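Local coordinates for protein signal transducer and activator of transcription (Mus musculus, PDB 5OEN) that probably relays signals to the nucleus as a STAT transcription factor, here its coiled-coil domain in complex with another protein, at residues B[23-28]-B[66-71]. The protein carries 2 engineered substitutions. Numbering follows the deposited sequence.
Sequences RQLKDE and DRMRKE
Met-68 sets CG anti to its carbonyl carbon (chi1 -68°) and then runs fully extended, which carries its thioether from helix 50-104 across to helix 2-40; Leu-25, with CG anti to the backbone N, sends CD1 the opposite way. The two side chains slide past each other, and Leu-25 CD1 lies 3.5 Å from Met-68 CB. Leu-25 CD1 also rests 4.0 Å from Arg-69 CG. Further out, the end of Met-68 crosses Glu-28 at about a right angle, its CE 3.9 Å from Glu-28 CG, while the aliphatic part of Gln-24 borders Met-68 CE, with Gln-24 CG 4.0 Å away. The short helix axes run roughly antiparallel, at 154°, and approach to 10.0 Å, with Leu-25 and Met-68 in register. Leu-25 also touches Leu-139 of helix 115-142, joining a third helix of the STAT coiled-coil domain to the contact. The polar ends of Glu-28 and Arg-69 find partners outside the two segments: Arg-69 NH1 donates to Lys-149 O and its guanidinium makes a cation-pi contact with Phe-153, whereas Glu-28 OE2 bonds to the backbone of the partner protein's chain. No hydrogen bond or salt bridge spans the two segments; they share van der Waals contact of methyl, methylene and thioether groups.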
ATOM      1  N   ARG B  23       5.998   1.821   4.099  1.00 35.42           N
ATOM      2  CA  ARG B  23       4.702   2.005   3.452  1.00 30.43           C
ATOM      3  C   ARG B  23       4.792   1.697   1.965  1.00 30.53           C
ATOM      4  O   ARG B  23       3.889   1.072   1.397  1.00 27.32           O
ATOM      5  CB  ARG B  23       4.200   3.432   3.675  1.00 32.93           C
ATOM      6  CG  ARG B  23       2.849   3.719   3.036  1.00 39.49           C
ATOM      7  CD  ARG B  23       2.346   5.109   3.391  1.00 49.07           C
ATOM      8  NE  ARG B  23       1.003   5.353   2.874  1.00 69.76           N
ATOM      9  CZ  ARG B  23       0.294   6.452   3.113  1.00 66.18           C
ATOM     10  NH1 ARG B  23       0.792   7.424   3.869  1.00 31.96           N
ATOM     11  NH2 ARG B  23      -0.921   6.580   2.598  1.00 70.02           N
ATOM     12  N   GLN B  24       5.876   2.132   1.319  1.00 34.37           N
ATOM     13  CA  GLN B  24       6.092   1.799  -0.084  1.00 32.48           C
ATOM     14  C   GLN B  24       6.116   0.289  -0.289  1.00 30.73           C
ATOM     15  O   GLN B  24       5.516  -0.227  -1.239  1.00 35.26           O
ATOM     16  CB  GLN B  24       7.398   2.430  -0.568  1.00 34.81           C
ATOM     17  CG  GLN B  24       7.684   2.237  -2.045  1.00 44.59           C
ATOM     18  CD  GLN B  24       9.094   2.651  -2.418  1.00 54.14           C
ATOM     19  OE1 GLN B  24       9.994   1.815  -2.506  1.00 54.78           O
ATOM     20  NE2 GLN B  24       9.293   3.946  -2.636  1.00 64.77           N
ATOM     21  N   LEU B  25       6.808  -0.435   0.593  1.00 26.11           N
ATOM     22  CA  LEU B  25       6.854  -1.889   0.488  1.00 25.46           C
ATOM     23  C   LEU B  25       5.470  -2.490   0.685  1.00 25.64           C
ATOM     24  O   LEU B  25       5.008  -3.297  -0.129  1.00 29.28           O
ATOM     25  CB  LEU B  25       7.834  -2.459   1.515  1.00 25.68           C
ATOM     26  CG  LEU B  25       7.986  -3.982   1.527  1.00 24.54           C
ATOM     27  CD1 LEU B  25       8.666  -4.465   0.257  1.00 32.75           C
ATOM     28  CD2 LEU B  25       8.758  -4.434   2.753  1.00 20.71           C
ATOM     29  N   LYS B  26       4.796  -2.108   1.771  1.00 29.23           N
ATOM     30  CA  LYS B  26       3.457  -2.620   2.040  1.00 24.47           C
ATOM     31  C   LYS B  26       2.551  -2.429   0.829  1.00 25.60           C
ATOM     32  O   LYS B  26       1.875  -3.367   0.389  1.00 25.73           O
ATOM     33  CB  LYS B  26       2.878  -1.919   3.272  1.00 27.11           C
ATOM     34  CG  LYS B  26       1.928  -2.773   4.102  1.00 31.04           C
ATOM     35  CD  LYS B  26       0.654  -3.112   3.343  1.00 39.09           C
ATOM     36  CE  LYS B  26      -0.305  -3.920   4.197  1.00 42.27           C
ATOM     37  NZ  LYS B  26      -1.473  -4.401   3.409  1.00 46.69           N
ATOM     38  N   ASP B  27       2.537  -1.217   0.268  1.00 26.09           N
ATOM     39  CA  ASP B  27       1.714  -0.948  -0.907  1.00 23.81           C
ATOM     40  C   ASP B  27       2.021  -1.922  -2.038  1.00 27.49           C
ATOM     41  O   ASP B  27       1.110  -2.386  -2.733  1.00 30.99           O
ATOM     42  CB  ASP B  27       1.928   0.491  -1.378  1.00 21.18           C
ATOM     43  CG  ASP B  27       1.175   1.501  -0.533  1.00 31.95           C
ATOM     44  OD1 ASP B  27       0.613   1.107   0.512  1.00 40.33           O
ATOM     45  OD2 ASP B  27       1.138   2.691  -0.917  1.00 33.64           O
ATOM     46  N   GLU B  28       3.301  -2.243  -2.237  1.00 29.77           N
ATOM     47  CA  GLU B  28       3.687  -3.108  -3.347  1.00 26.62           C
ATOM     48  C   GLU B  28       3.369  -4.573  -3.080  1.00 24.26           C
ATOM     49  O   GLU B  28       3.047  -5.310  -4.018  1.00 28.11           O
ATOM     50  CB  GLU B  28       5.175  -2.941  -3.646  1.00 27.74           C
ATOM     51  CG  GLU B  28       5.464  -1.914  -4.728  1.00 37.73           C
ATOM     52  CD  GLU B  28       5.439  -2.509  -6.122  1.00 31.67           C
ATOM     53  OE1 GLU B  28       5.954  -3.633  -6.299  1.00 23.98           O
ATOM     54  OE2 GLU B  28       4.899  -1.857  -7.042  1.00 37.69           O
ATOM     55  N   ASP B  66      11.284  -8.120  -3.757  1.00 29.72           N
ATOM     56  CA  ASP B  66      12.569  -8.644  -3.305  1.00 30.71           C
ATOM     57  C   ASP B  66      13.592  -7.524  -3.154  1.00 26.19           C
ATOM     58  O   ASP B  66      14.298  -7.444  -2.142  1.00 24.21           O
ATOM     59  CB  ASP B  66      13.064  -9.709  -4.284  1.00 37.58           C
ATOM     60  CG  ASP B  66      14.334 -10.389  -3.814  1.00 47.25           C
ATOM     61  OD1 ASP B  66      14.332 -10.940  -2.693  1.00 45.23           O
ATOM     62  OD2 ASP B  66      15.330 -10.380  -4.569  1.00 49.02           O
ATOM     63  N   ARG B  67      13.682  -6.644  -4.152  1.00 25.61           N
ATOM     64  CA  ARG B  67      14.615  -5.523  -4.077  1.00 24.16           C
ATOM     65  C   ARG B  67      14.297  -4.625  -2.887  1.00 22.81           C
ATOM     66  O   ARG B  67      15.195  -4.222  -2.138  1.00 32.19           O
ATOM     67  CB  ARG B  67      14.573  -4.720  -5.378  1.00 32.48           C
ATOM     68  CG  ARG B  67      15.176  -5.436  -6.578  1.00 53.65           C
ATOM     69  CD  ARG B  67      14.799  -4.746  -7.880  1.00 61.98           C
ATOM     70  NE  ARG B  67      15.317  -5.454  -9.048  1.00 60.49           N
ATOM     71  CZ  ARG B  67      16.523  -5.264  -9.576  1.00 94.02           C
ATOM     72  NH1 ARG B  67      17.362  -4.380  -9.048  1.00 96.23           N
ATOM     73  NH2 ARG B  67      16.896  -5.962 -10.641  1.00121.44           N
ATOM     74  N   MET B  68      13.019  -4.294  -2.701  1.00 21.85           N
ATOM     75  CA  MET B  68      12.631  -3.414  -1.603  1.00 22.18           C
ATOM     76  C   MET B  68      12.892  -4.073  -0.255  1.00 26.79           C
ATOM     77  O   MET B  68      13.458  -3.449   0.651  1.00 20.39           O
ATOM     78  CB  MET B  68      11.158  -3.032  -1.735  1.00 27.56           C
ATOM     79  CG  MET B  68      10.848  -2.149  -2.929  1.00 30.20           C
ATOM     80  SD  MET B  68       9.094  -1.764  -3.068  1.00 27.76           S
ATOM     81  CE  MET B  68       9.107  -0.659  -4.477  1.00 32.22           C
ATOM     82  N   ARG B  69      12.476  -5.332  -0.099  1.00 28.06           N
ATOM     83  CA  ARG B  69      12.722  -6.053   1.146  1.00 23.07           C
ATOM     84  C   ARG B  69      14.183  -5.957   1.566  1.00 29.28           C
ATOM     85  O   ARG B  69      14.488  -5.734   2.743  1.00 23.17           O
ATOM     86  CB  ARG B  69      12.317  -7.518   0.989  1.00 18.19           C
ATOM     87  CG  ARG B  69      10.823  -7.771   1.076  1.00 21.25           C
ATOM     88  CD  ARG B  69      10.533  -9.257   1.212  1.00 26.70           C
ATOM     89  NE  ARG B  69       9.101  -9.542   1.256  1.00 28.71           N
ATOM     90  CZ  ARG B  69       8.578 -10.706   1.633  1.00 26.46           C
ATOM     91  NH1 ARG B  69       9.365 -11.704   2.010  1.00 23.20           N
ATOM     92  NH2 ARG B  69       7.264 -10.871   1.640  1.00 33.85           N
ATOM     93  N   LYS B  70      15.102  -6.130   0.613  1.00 28.62           N
ATOM     94  CA  LYS B  70      16.524  -6.056   0.930  1.00 34.81           C
ATOM     95  C   LYS B  70      16.968  -4.623   1.199  1.00 36.44           C
ATOM     96  O   LYS B  70      17.905  -4.402   1.974  1.00 37.78           O
ATOM     97  CB  LYS B  70      17.341  -6.666  -0.210  1.00 30.39           C
ATOM     98  CG  LYS B  70      17.188  -8.175  -0.322  1.00 26.49           C
ATOM     99  CD  LYS B  70      17.736  -8.707  -1.635  1.00 25.91           C
ATOM    100  CE  LYS B  70      17.679 -10.227  -1.679  1.00 24.82           C
ATOM    101  NZ  LYS B  70      17.969 -10.764  -3.036  1.00 35.93           N
ATOM    102  N   GLU B  71      16.312  -3.643   0.578  1.00 25.68           N
ATOM    103  CA  GLU B  71      16.658  -2.246   0.806  1.00 24.38           C
ATOM    104  C   GLU B  71      16.084  -1.709   2.110  1.00 25.89           C
ATOM    105  O   GLU B  71      16.585  -0.703   2.621  1.00 29.24           O
ATOM    106  CB  GLU B  71      16.172  -1.388  -0.366  1.00 28.15           C
ATOM    107  CG  GLU B  71      16.641   0.056  -0.313  1.00 36.62           C
ATOM    108  CD  GLU B  71      16.275   0.832  -1.564  1.00 58.51           C
ATOM    109  OE1 GLU B  71      15.596   0.259  -2.444  1.00 39.60           O
ATOM    110  OE2 GLU B  71      16.666   2.015  -1.666  1.00 72.17           O
TER